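Local structure of imelysin-like protein (Psychrobacter arcticus, 3PF0) at residues A[141-146]-A[172-177]; A[82-87]-A[95-100]; A[259-264]-A[270-275]. The protein is of unknown function but belongs to the imelysin-like M75 family and has been regarded as a putative metalloendopeptidase. One frame throughout, in Å; residues are numbered along the deposited sequence.

Contact 1: residues A[141-146]-A[172-177]; sequences GGVADL and EEALYA
On the helix whose Glu173 and Ala174 touch Val143, Leu175 O accepts a hydrogen bond from Arg99 NE of helix 92-112. This bond ties segment 172-177 to helix 92-112, whereas the face turned to 141-146 is purely apolar in its contacts. There Val143 points at the other helix and meets two residues in sequence. Its CB lies 4.2 Å from CG of Glu173, so the touching part of the glutamate is its methylene stem and not the carboxylate. The stem comes across because CG is anti to the backbone N (chi1 -173°); the next torsion, 51°, then folds the carboxylate round, and OE1 makes a weak hydrogen bond with ND1 of His140, one turn before the valine on helix 138-149. The second branch of the contact is Val143 CG1, 4.4 Å from CB of Ala174, a loose van der Waals approach. The small alanine is consistent with the nearness of the backbones here, since the CA atoms of Val143 and Ala174 are 7.1 Å apart. The pair of segments buries 102 Å², a small interface to which other helices add. Tyr188 of helix 183-214 touches Val143, Leu146 and Ala174, while Val189 of that same helix also reaches Ala174. Helices 138-149 and 167-176 thus meet beside helix 183-214, and on another flank of 167-176 Leu175 packs on Leu95, Leu98 and Trp102 of helix 92-112.

Contact 2: residues A[82-87]-A[95-100]; sequences QKHCQK and LQALRD
The imidazole of His84 and the side chains of Ala97 and Leu98 carry this contact, and the ring takes both partners obliquely, neither squarely on a face nor along an edge. Two neighbouring ring atoms do the touching: CD2 stands 4.2 Å from CD2 of Leu98, and NE2 stands 4.4 Å from CB of Ala97. The imidazole therefore straddles two consecutive residues of one helix with its outer side, while its CB points toward them. Its torsions account for the pose, chi1 of -62° swinging the ring across and chi2 of -32° tilting it so that the CD2-NE2 side leads. Leu98 answers with one methyl, CD2, and Ala97 with its only one. All of this is van der Waals packing of methyls against an imidazole, at somewhat loose distances, in keeping with the 8.3 Å between the CA atoms of His84 and Leu95 and the 131 Å² buried. Away from the histidine, Gln96 and Asp100 are tied along their own helix: NE2 of Gln96 donates to OD1 of Asp100 over 3.2 Å, fairly straight at 161°, with the oxygen met from above the carboxylate plane. The segments run in opposite directions and are separated by seven residues, so the contact lies at the closed end of an antiparallel helical hairpin formed by helices 48-84 and 92-112. Leu98 continues the packing onto Leu80 and Ala81 of the first helix and onto Leu175 of helix 167-176. Cys85, next to the histidine, forms a disulfide with Cys186, which joins this end of the hairpin covalently to helix 183-214.

Contact 3: residues A[259-264]-A[270-275]; sequences HLPAAT and AIINAK
A type II beta turn from Leu260 to Ala263 presents its two central residues, Pro261 and Ala262, to helix 268-283, as psi of 145° at the proline and phi of 54° at the alanine attest. The positive phi of Ala262 is the mark of the third position in such a turn, and both central CB atoms point toward the helix. The motif is a loop turn laid on one of the helices of an all-helical fold, with the CA atoms of Pro261 and Ile271 6.6 Å apart. Pro261 is the main wedge. Its CB comes to 3.6 Å from CG2 of Ile271, and its CG to 3.8 Å from that same methyl, so one edge of the pyrrolidine ring rests on a single branch of the isoleucine. The proline ring and the isoleucine lie alongside, pointing opposite ways. Ile271 can serve both turn residues because its branches part: CG2 lies anti to the backbone N and faces the proline, while CG1, anti to the carbonyl carbon, is met by CB of Ala262 at 3.8 Å. The pair of segments buries 160 Å², and the pairs that touch are apolar carbons. Around them, Tyr132 of a loop and Ala245 of helix 225-250 also touch Pro261, Trp102 of helix 92-112 touches Ala262, and Ala106 backs Ile271. Lys275, farther along the helix, turns to another partner, forming a salt bridge with Glu113. Ile272 adds a last methyl: its CB does not point at the turn, yet CD1 bends back to lie 4.1 Å from CG of Pro261.

Overall arrangement
All three contacts rest on van der Waals packing: aliphatic in contacts 1 and 3, an imidazole against methyls in contact 2. Contact 3, its centre about 9 Å from the chain's centre, joins a turn to a helix; contacts 1 and 2, their centres about 21 and 24 Å from it, are helix-to-helix and share the same side of it. Contact 1 is buried, while contacts 2 and 3 are partly buried. Segment 172-177 links the others: Leu175 and Tyr176 meet segment 95-100, with a cation-pi interaction between Tyr176 and Arg99, and CB of Tyr176 packs 3.7 Å from CG2 of Thr264. Contacts 2 and 3 do not touch, their nearest atoms being about 8 Å apart.

Contact 1: residues A[141-146]-A[172-177]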
ATOM      1  N   GLY A 141      12.658 -13.868  12.485  1.00 53.08           N
ATOM      2  CA  GLY A 141      13.292 -15.171  12.679  1.00 53.40           C
ATOM      3  C   GLY A 141      13.344 -16.070  11.462  1.00 55.26           C
ATOM      4  O   GLY A 141      14.339 -16.775  11.249  1.00 55.59           O
ATOM      5  N   GLY A 142      12.285 -16.026  10.658  1.00 48.53           N
ATOM      6  CA  GLY A 142      12.168 -16.837   9.457  1.00 47.23           C
ATOM      7  C   GLY A 142      13.149 -16.504   8.351  1.00 49.01           C
ATOM      8  O   GLY A 142      13.646 -17.412   7.680  1.00 49.46           O
ATOM      9  N   VAL A 143      13.414 -15.199   8.129  1.00 42.82           N
ATOM     10  CA  VAL A 143      14.298 -14.747   7.054  1.00 40.44           C
ATOM     11  C   VAL A 143      15.719 -15.268   7.315  1.00 42.71           C
ATOM     12  O   VAL A 143      16.268 -15.939   6.440  1.00 41.62           O
ATOM     13  CB  VAL A 143      14.227 -13.211   6.827  1.00 42.38           C
ATOM     14  CG1 VAL A 143      15.336 -12.718   5.902  1.00 41.64           C
ATOM     15  CG2 VAL A 143      12.863 -12.811   6.275  1.00 41.09           C
ATOM     16  N   ALA A 144      16.273 -15.041   8.526  1.00 39.85           N
ATOM     17  CA  ALA A 144      17.618 -15.502   8.888  1.00 40.33           C
ATOM     18  C   ALA A 144      17.754 -17.033   8.788  1.00 42.85           C
ATOM     19  O   ALA A 144      18.739 -17.513   8.212  1.00 42.48           O
ATOM     20  CB  ALA A 144      17.982 -15.024  10.288  1.00 41.83           C
ATOM     21  N   ASP A 145      16.741 -17.796   9.287  1.00 38.75           N
ATOM     22  CA  ASP A 145      16.729 -19.261   9.202  1.00 38.94           C
ATOM     23  C   ASP A 145      16.801 -19.710   7.758  1.00 42.36           C
ATOM     24  O   ASP A 145      17.554 -20.633   7.450  1.00 43.93           O
ATOM     25  CB  ASP A 145      15.462 -19.870   9.844  1.00 41.21           C
ATOM     26  CG  ASP A 145      15.333 -19.806  11.356  1.00 54.21           C
ATOM     27  OD1 ASP A 145      16.383 -19.748  12.046  1.00 56.32           O
ATOM     28  OD2 ASP A 145      14.182 -19.872  11.854  1.00 58.57           O
ATOM     29  N   LEU A 146      16.021 -19.048   6.869  1.00 36.71           N
ATOM     30  CA  LEU A 146      15.955 -19.369   5.447  1.00 36.50           C
ATOM     31  C   LEU A 146      17.305 -19.127   4.751  1.00 42.11           C
ATOM     32  O   LEU A 146      17.716 -19.967   3.954  1.00 42.93           O
ATOM     33  CB  LEU A 146      14.830 -18.567   4.754  1.00 34.98           C
ATOM     34  CG  LEU A 146      14.569 -18.892   3.277  1.00 38.80           C
ATOM     35  CD1 LEU A 146      13.755 -20.144   3.121  1.00 39.13           C
ATOM     36  CD2 LEU A 146      13.887 -17.756   2.583  1.00 40.07           C
ATOM     37  N   GLU A 172      13.198  -5.969   3.768  1.00 30.02           N
ATOM     38  CA  GLU A 172      13.486  -4.985   4.798  1.00 29.73           C
ATOM     39  C   GLU A 172      14.387  -5.576   5.865  1.00 34.95           C
ATOM     40  O   GLU A 172      15.394  -4.965   6.246  1.00 35.22           O
ATOM     41  CB  GLU A 172      12.182  -4.498   5.432  1.00 30.87           C
ATOM     42  CG  GLU A 172      12.407  -3.421   6.487  1.00 36.69           C
ATOM     43  CD  GLU A 172      11.188  -3.030   7.291  1.00 39.29           C
ATOM     44  OE1 GLU A 172      10.142  -3.707   7.172  1.00 34.64           O
ATOM     45  OE2 GLU A 172      11.281  -2.037   8.044  1.00 37.07           O
ATOM     46  N   GLU A 173      14.020  -6.780   6.326  1.00 31.28           N
ATOM     47  CA  GLU A 173      14.722  -7.529   7.347  1.00 31.42           C
ATOM     48  C   GLU A 173      16.128  -7.884   6.875  1.00 34.37           C
ATOM     49  O   GLU A 173      17.070  -7.692   7.639  1.00 34.54           O
ATOM     50  CB  GLU A 173      13.921  -8.788   7.727  1.00 32.91           C
ATOM     51  CG  GLU A 173      14.478  -9.555   8.917  1.00 44.53           C
ATOM     52  CD  GLU A 173      14.765  -8.731  10.160  1.00 67.56           C
ATOM     53  OE1 GLU A 173      13.795  -8.283  10.812  1.00 55.19           O
ATOM     54  OE2 GLU A 173      15.958  -8.518  10.475  1.00 64.29           O
ATOM     55  N   ALA A 174      16.277  -8.395   5.634  1.00 29.09           N
ATOM     56  CA  ALA A 174      17.587  -8.777   5.107  1.00 29.51           C
ATOM     57  C   ALA A 174      18.510  -7.559   4.908  1.00 34.09           C
ATOM     58  O   ALA A 174      19.707  -7.665   5.184  1.00 33.15           O
ATOM     59  CB  ALA A 174      17.435  -9.528   3.804  1.00 29.57           C
ATOM     60  N   LEU A 175      17.954  -6.404   4.477  1.00 31.21           N
ATOM     61  CA  LEU A 175      18.751  -5.181   4.253  1.00 31.22           C
ATOM     62  C   LEU A 175      19.118  -4.436   5.553  1.00 36.52           C
ATOM     63  O   LEU A 175      20.139  -3.737   5.586  1.00 35.79           O
ATOM     64  CB  LEU A 175      18.035  -4.226   3.285  1.00 30.26           C
ATOM     65  CG  LEU A 175      17.951  -4.721   1.835  1.00 34.03           C
ATOM     66  CD1 LEU A 175      16.957  -3.910   1.044  1.00 33.39           C
ATOM     67  CD2 LEU A 175      19.318  -4.724   1.155  1.00 34.76           C
ATOM     68  N   TYR A 176      18.322  -4.609   6.620  1.00 34.93           N
ATOM     69  CA  TYR A 176      18.565  -3.925   7.890  1.00 35.75           C
ATOM     70  C   TYR A 176      19.094  -4.819   9.021  1.00 41.47           C
ATOM     71  O   TYR A 176      19.310  -4.309  10.124  1.00 41.71           O
ATOM     72  CB  TYR A 176      17.292  -3.227   8.349  1.00 36.62           C
ATOM     73  CG  TYR A 176      17.089  -1.910   7.651  1.00 39.00           C
ATOM     74  CD1 TYR A 176      16.438  -1.843   6.423  1.00 40.05           C
ATOM     75  CD2 TYR A 176      17.595  -0.729   8.189  1.00 40.83           C
ATOM     76  CE1 TYR A 176      16.283  -0.631   5.754  1.00 40.04           C
ATOM     77  CE2 TYR A 176      17.426   0.489   7.540  1.00 41.91           C
ATOM     78  CZ  TYR A 176      16.773   0.533   6.322  1.00 47.24           C
ATOM     79  OH  TYR A 176      16.614   1.735   5.689  1.00 50.60           O
ATOM     80  N   ALA A 177      19.350  -6.115   8.750  1.00 38.79           N
ATOM     81  CA  ALA A 177      19.863  -7.072   9.745  1.00 38.89           C
ATOM     82  C   ALA A 177      21.255  -6.695  10.222  1.00 44.32           C
ATOM     83  O   ALA A 177      21.568  -6.885  11.402  1.00 46.08           O
ATOM     84  CB  ALA A 177      19.896  -8.479   9.160  1.00 39.32           C
TER

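Contact 2: residues A[82-87]-A[95-100]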
ATOM      1  N   GLN A  82      21.756  -7.014  -7.994  1.00 34.57           N
ATOM      2  CA  GLN A  82      22.516  -7.862  -8.920  1.00 35.28           C
ATOM      3  C   GLN A  82      23.882  -7.207  -9.245  1.00 39.52           C
ATOM      4  O   GLN A  82      24.896  -7.904  -9.323  1.00 41.47           O
ATOM      5  CB  GLN A  82      21.696  -8.109 -10.203  1.00 36.40           C
ATOM      6  CG  GLN A  82      22.418  -8.909 -11.283  1.00 50.63           C
ATOM      7  CD  GLN A  82      21.521  -9.177 -12.462  1.00 70.00           C
ATOM      8  OE1 GLN A  82      21.511  -8.428 -13.445  1.00 64.45           O
ATOM      9  NE2 GLN A  82      20.745 -10.255 -12.385  1.00 59.89           N
ATOM     10  N   LYS A  83      23.900  -5.884  -9.427  1.00 33.90           N
ATOM     11  CA  LYS A  83      25.127  -5.149  -9.726  1.00 34.17           C
ATOM     12  C   LYS A  83      26.086  -5.125  -8.515  1.00 38.04           C
ATOM     13  O   LYS A  83      27.242  -5.543  -8.644  1.00 38.24           O
ATOM     14  CB  LYS A  83      24.804  -3.717 -10.182  1.00 35.38           C
ATOM     15  CG  LYS A  83      24.390  -3.639 -11.636  1.00 32.76           C
ATOM     16  CD  LYS A  83      23.873  -2.253 -12.011  1.00 31.84           C
ATOM     17  CE  LYS A  83      23.798  -2.089 -13.517  1.00 32.76           C
ATOM     18  NZ  LYS A  83      22.985  -3.158 -14.167  1.00 32.37           N
ATOM     19  N   HIS A  84      25.601  -4.674  -7.342  1.00 34.37           N
ATOM     20  CA  HIS A  84      26.449  -4.539  -6.152  1.00 35.56           C
ATOM     21  C   HIS A  84      26.909  -5.878  -5.563  1.00 40.53           C
ATOM     22  O   HIS A  84      28.028  -5.946  -5.059  1.00 39.97           O
ATOM     23  CB  HIS A  84      25.763  -3.685  -5.066  1.00 35.69           C
ATOM     24  CG  HIS A  84      25.487  -2.265  -5.483  1.00 39.10           C
ATOM     25  ND1 HIS A  84      26.322  -1.585  -6.372  1.00 41.74           N
ATOM     26  CD2 HIS A  84      24.486  -1.436  -5.107  1.00 40.41           C
ATOM     27  CE1 HIS A  84      25.788  -0.384  -6.518  1.00 41.22           C
ATOM     28  NE2 HIS A  84      24.690  -0.241  -5.769  1.00 40.73           N
ATOM     29  N   CYS A  85      26.090  -6.939  -5.664  1.00 38.63           N
ATOM     30  CA  CYS A  85      26.435  -8.239  -5.086  1.00 39.87           C
ATOM     31  C   CYS A  85      27.563  -8.987  -5.832  1.00 44.40           C
ATOM     32  O   CYS A  85      28.127  -9.928  -5.272  1.00 44.82           O
ATOM     33  CB  CYS A  85      25.194  -9.098  -4.900  1.00 39.91           C
ATOM     34  SG  CYS A  85      24.140  -8.515  -3.543  1.00 43.25           S
ATOM     35  N   GLN A  86      27.997  -8.474  -6.995  1.00 40.76           N
ATOM     36  CA  GLN A  86      29.160  -8.981  -7.719  1.00 41.70           C
ATOM     37  C   GLN A  86      30.458  -8.656  -6.932  1.00 47.35           C
ATOM     38  O   GLN A  86      31.464  -9.355  -7.085  1.00 48.36           O
ATOM     39  CB  GLN A  86      29.209  -8.390  -9.130  1.00 43.11           C
ATOM     40  CG  GLN A  86      28.291  -9.118 -10.100  1.00 60.42           C
ATOM     41  CD  GLN A  86      28.381  -8.550 -11.491  1.00 85.40           C
ATOM     42  OE1 GLN A  86      27.496  -7.809 -11.943  1.00 79.52           O
ATOM     43  NE2 GLN A  86      29.446  -8.894 -12.208  1.00 80.73           N
ATOM     44  N   LYS A  87      30.415  -7.616  -6.075  1.00 43.79           N
ATOM     45  CA  LYS A  87      31.534  -7.199  -5.223  1.00 45.12           C
ATOM     46  C   LYS A  87      31.154  -7.386  -3.728  1.00 50.63           C
ATOM     47  O   LYS A  87      31.315  -6.471  -2.918  1.00 50.05           O
ATOM     48  CB  LYS A  87      31.963  -5.749  -5.534  1.00 47.66           C
ATOM     49  CG  LYS A  87      32.497  -5.541  -6.953  1.00 61.36           C
ATOM     50  CD  LYS A  87      32.795  -4.075  -7.244  1.00 67.90           C
ATOM     51  CE  LYS A  87      33.106  -3.840  -8.704  1.00 76.26           C
ATOM     52  NZ  LYS A  87      33.535  -2.439  -8.967  1.00 84.24           N
ATOM     53  N   LEU A  95      25.238  -0.419   0.148  1.00 33.77           N
ATOM     54  CA  LEU A  95      24.153  -0.913   1.007  1.00 32.60           C
ATOM     55  C   LEU A  95      23.100   0.181   1.245  1.00 35.80           C
ATOM     56  O   LEU A  95      21.911  -0.135   1.260  1.00 34.44           O
ATOM     57  CB  LEU A  95      24.661  -1.473   2.350  1.00 32.67           C
ATOM     58  CG  LEU A  95      23.569  -2.030   3.300  1.00 36.49           C
ATOM     59  CD1 LEU A  95      22.823  -3.240   2.704  1.00 34.66           C
ATOM     60  CD2 LEU A  95      24.138  -2.363   4.644  1.00 41.60           C
ATOM     61  N   GLN A  96      23.529   1.457   1.395  1.00 34.19           N
ATOM     62  CA  GLN A  96      22.592   2.566   1.601  1.00 34.25           C
ATOM     63  C   GLN A  96      21.686   2.744   0.369  1.00 36.35           C
ATOM     64  O   GLN A  96      20.484   2.941   0.531  1.00 35.65           O
ATOM     65  CB  GLN A  96      23.308   3.880   1.958  1.00 36.87           C
ATOM     66  CG  GLN A  96      22.405   4.884   2.711  1.00 51.00           C
ATOM     67  CD  GLN A  96      21.642   4.284   3.885  1.00 69.35           C
ATOM     68  OE1 GLN A  96      22.219   3.681   4.812  1.00 65.52           O
ATOM     69  NE2 GLN A  96      20.313   4.419   3.857  1.00 52.53           N
ATOM     70  N   ALA A  97      22.254   2.617  -0.839  1.00 32.40           N
ATOM     71  CA  ALA A  97      21.523   2.701  -2.100  1.00 32.32           C
ATOM     72  C   ALA A  97      20.451   1.592  -2.164  1.00 34.19           C
ATOM     73  O   ALA A  97      19.324   1.858  -2.582  1.00 33.14           O
ATOM     74  CB  ALA A  97      22.489   2.590  -3.277  1.00 33.54           C
ATOM     75  N   LEU A  98      20.782   0.376  -1.690  1.00 30.98           N
ATOM     76  CA  LEU A  98      19.815  -0.740  -1.651  1.00 30.31           C
ATOM     77  C   LEU A  98      18.676  -0.452  -0.657  1.00 32.15           C
ATOM     78  O   LEU A  98      17.511  -0.729  -0.948  1.00 29.75           O
ATOM     79  CB  LEU A  98      20.491  -2.082  -1.315  1.00 30.47           C
ATOM     80  CG  LEU A  98      21.420  -2.689  -2.381  1.00 35.94           C
ATOM     81  CD1 LEU A  98      21.905  -4.053  -1.959  1.00 36.87           C
ATOM     82  CD2 LEU A  98      20.739  -2.801  -3.733  1.00 36.97           C
ATOM     83  N   ARG A  99      19.016   0.141   0.486  1.00 30.53           N
ATOM     84  CA  ARG A  99      18.058   0.512   1.537  1.00 30.71           C
ATOM     85  C   ARG A  99      17.134   1.643   1.065  1.00 35.10           C
ATOM     86  O   ARG A  99      15.931   1.584   1.308  1.00 35.19           O
ATOM     87  CB  ARG A  99      18.795   0.927   2.814  1.00 29.44           C
ATOM     88  CG  ARG A  99      19.396  -0.258   3.553  1.00 31.75           C
ATOM     89  CD  ARG A  99      20.198   0.230   4.734  1.00 29.75           C
ATOM     90  NE  ARG A  99      20.743  -0.876   5.518  1.00 34.15           N
ATOM     91  CZ  ARG A  99      21.419  -0.719   6.650  1.00 47.08           C
ATOM     92  NH1 ARG A  99      21.632   0.493   7.140  1.00 39.45           N
ATOM     93  NH2 ARG A  99      21.876  -1.777   7.308  1.00 35.93           N
ATOM     94  N   ASP A 100      17.695   2.645   0.367  1.00 31.49           N
ATOM     95  CA  ASP A 100      16.939   3.771  -0.175  1.00 31.24           C
ATOM     96  C   ASP A 100      15.947   3.306  -1.230  1.00 32.87           C
ATOM     97  O   ASP A 100      14.803   3.745  -1.205  1.00 32.18           O
ATOM     98  CB  ASP A 100      17.888   4.828  -0.770  1.00 33.69           C
ATOM     99  CG  ASP A 100      18.730   5.563   0.256  1.00 39.94           C
ATOM    100  OD1 ASP A 100      18.473   5.393   1.472  1.00 40.37           O
ATOM    101  OD2 ASP A 100      19.666   6.280  -0.154  1.00 46.10           O
TER

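Contact 3: residues A[259-264]-A[270-275]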
ATOM      1  N   HIS A 259       3.108  -3.980  14.766  1.00 44.98           N
ATOM      2  CA  HIS A 259       4.169  -3.010  14.516  1.00 45.06           C
ATOM      3  C   HIS A 259       3.753  -2.013  13.455  1.00 45.42           C
ATOM      4  O   HIS A 259       2.850  -2.283  12.663  1.00 44.88           O
ATOM      5  CB  HIS A 259       5.466  -3.732  14.080  1.00 46.65           C
ATOM      6  CG  HIS A 259       5.767  -4.960  14.883  1.00 52.28           C
ATOM      7  ND1 HIS A 259       6.521  -4.898  16.046  1.00 55.68           N
ATOM      8  CD2 HIS A 259       5.340  -6.236  14.705  1.00 55.31           C
ATOM      9  CE1 HIS A 259       6.547  -6.134  16.525  1.00 56.16           C
ATOM     10  NE2 HIS A 259       5.842  -6.974  15.758  1.00 56.10           N
ATOM     11  N   LEU A 260       4.399  -0.848  13.455  1.00 39.28           N
ATOM     12  CA  LEU A 260       4.178   0.169  12.441  1.00 37.72           C
ATOM     13  C   LEU A 260       4.686  -0.354  11.105  1.00 39.88           C
ATOM     14  O   LEU A 260       5.642  -1.134  11.107  1.00 39.14           O
ATOM     15  CB  LEU A 260       4.960   1.441  12.805  1.00 37.67           C
ATOM     16  CG  LEU A 260       4.347   2.417  13.779  1.00 42.32           C
ATOM     17  CD1 LEU A 260       5.421   3.157  14.474  1.00 43.17           C
ATOM     18  CD2 LEU A 260       3.481   3.426  13.067  1.00 43.45           C
ATOM     19  N   PRO A 261       4.156   0.079   9.947  1.00 35.81           N
ATOM     20  CA  PRO A 261       4.784  -0.346   8.682  1.00 34.60           C
ATOM     21  C   PRO A 261       6.218   0.215   8.633  1.00 37.76           C
ATOM     22  O   PRO A 261       6.463   1.272   9.221  1.00 36.07           O
ATOM     23  CB  PRO A 261       3.862   0.238   7.610  1.00 35.83           C
ATOM     24  CG  PRO A 261       3.173   1.371   8.261  1.00 40.87           C
ATOM     25  CD  PRO A 261       3.054   1.037   9.717  1.00 37.48           C
ATOM     26  N   ALA A 262       7.178  -0.534   8.033  1.00 34.54           N
ATOM     27  CA  ALA A 262       8.611  -0.185   7.955  1.00 34.55           C
ATOM     28  C   ALA A 262       9.219   0.107   9.354  1.00 38.94           C
ATOM     29  O   ALA A 262      10.013   1.043   9.513  1.00 39.06           O
ATOM     30  CB  ALA A 262       8.836   1.000   7.013  1.00 35.13           C
ATOM     31  N   ALA A 263       8.865  -0.731  10.355  1.00 35.50           N
ATOM     32  CA  ALA A 263       9.334  -0.609  11.735  1.00 35.72           C
ATOM     33  C   ALA A 263      10.847  -0.808  11.861  1.00 40.50           C
ATOM     34  O   ALA A 263      11.482  -0.079  12.623  1.00 41.37           O
ATOM     35  CB  ALA A 263       8.610  -1.608  12.630  1.00 36.49           C
ATOM     36  N   THR A 264      11.416  -1.806  11.149  1.00 35.74           N
ATOM     37  CA  THR A 264      12.849  -2.117  11.212  1.00 35.11           C
ATOM     38  C   THR A 264      13.655  -1.001  10.532  1.00 38.41           C
ATOM     39  O   THR A 264      14.679  -0.578  11.068  1.00 39.04           O
ATOM     40  CB  THR A 264      13.110  -3.495  10.588  1.00 40.41           C
ATOM     41  OG1 THR A 264      12.301  -4.462  11.262  1.00 39.80           O
ATOM     42  CG2 THR A 264      14.560  -3.907  10.693  1.00 39.73           C
ATOM     43  N   ALA A 270       7.013   7.762   5.978  1.00 36.81           N
ATOM     44  CA  ALA A 270       7.045   7.636   4.521  1.00 36.52           C
ATOM     45  C   ALA A 270       5.941   6.702   3.992  1.00 39.47           C
ATOM     46  O   ALA A 270       5.389   6.972   2.928  1.00 37.50           O
ATOM     47  CB  ALA A 270       8.408   7.140   4.065  1.00 36.91           C
ATOM     48  N   ILE A 271       5.614   5.621   4.736  1.00 37.20           N
ATOM     49  CA  ILE A 271       4.568   4.670   4.336  1.00 36.57           C
ATOM     50  C   ILE A 271       3.178   5.320   4.494  1.00 41.05           C
ATOM     51  O   ILE A 271       2.382   5.256   3.561  1.00 40.77           O
ATOM     52  CB  ILE A 271       4.680   3.309   5.094  1.00 39.03           C
ATOM     53  CG1 ILE A 271       6.107   2.698   4.978  1.00 38.58           C
ATOM     54  CG2 ILE A 271       3.615   2.307   4.618  1.00 38.85           C
ATOM     55  CD1 ILE A 271       6.675   2.529   3.488  1.00 41.41           C
ATOM     56  N   ILE A 272       2.910   5.981   5.644  1.00 37.87           N
ATOM     57  CA  ILE A 272       1.622   6.643   5.911  1.00 37.55           C
ATOM     58  C   ILE A 272       1.392   7.792   4.900  1.00 40.73           C
ATOM     59  O   ILE A 272       0.284   7.937   4.391  1.00 40.53           O
ATOM     60  CB  ILE A 272       1.511   7.106   7.397  1.00 40.44           C
ATOM     61  CG1 ILE A 272       1.680   5.911   8.386  1.00 40.43           C
ATOM     62  CG2 ILE A 272       0.206   7.874   7.677  1.00 41.45           C
ATOM     63  CD1 ILE A 272       0.744   4.651   8.189  1.00 45.46           C
ATOM     64  N   ASN A 273       2.451   8.561   4.586  1.00 36.90           N
ATOM     65  CA  ASN A 273       2.440   9.666   3.628  1.00 36.49           C
ATOM     66  C   ASN A 273       2.085   9.177   2.213  1.00 38.46           C
ATOM     67  O   ASN A 273       1.240   9.788   1.553  1.00 39.40           O
ATOM     68  CB  ASN A 273       3.802  10.357   3.633  1.00 40.87           C
ATOM     69  CG  ASN A 273       3.854  11.677   2.920  1.00 67.60           C
ATOM     70  OD1 ASN A 273       3.163  12.640   3.277  1.00 65.34           O
ATOM     71  ND2 ASN A 273       4.727  11.760   1.933  1.00 57.52           N
ATOM     72  N   ALA A 274       2.694   8.068   1.762  1.00 32.12           N
ATOM     73  CA  ALA A 274       2.422   7.490   0.441  1.00 31.48           C
ATOM     74  C   ALA A 274       0.946   7.085   0.323  1.00 36.19           C
ATOM     75  O   ALA A 274       0.315   7.379  -0.692  1.00 36.61           O
ATOM     76  CB  ALA A 274       3.325   6.287   0.193  1.00 31.45           C
ATOM     77  N   LYS A 275       0.379   6.487   1.395  1.00 32.78           N
ATOM     78  CA  LYS A 275      -1.024   6.078   1.430  1.00 32.72           C
ATOM     79  C   LYS A 275      -1.940   7.299   1.424  1.00 38.16           C
ATOM     80  O   LYS A 275      -2.909   7.313   0.664  1.00 38.32           O
ATOM     81  CB  LYS A 275      -1.315   5.182   2.644  1.00 35.13           C
ATOM     82  CG  LYS A 275      -0.616   3.834   2.559  1.00 42.62           C
ATOM     83  CD  LYS A 275      -1.098   2.865   3.621  1.00 41.10           C
ATOM     84  CE  LYS A 275      -0.602   1.487   3.287  1.00 38.69           C
ATOM     85  NZ  LYS A 275      -1.590   0.450   3.657  1.00 42.35           N
TER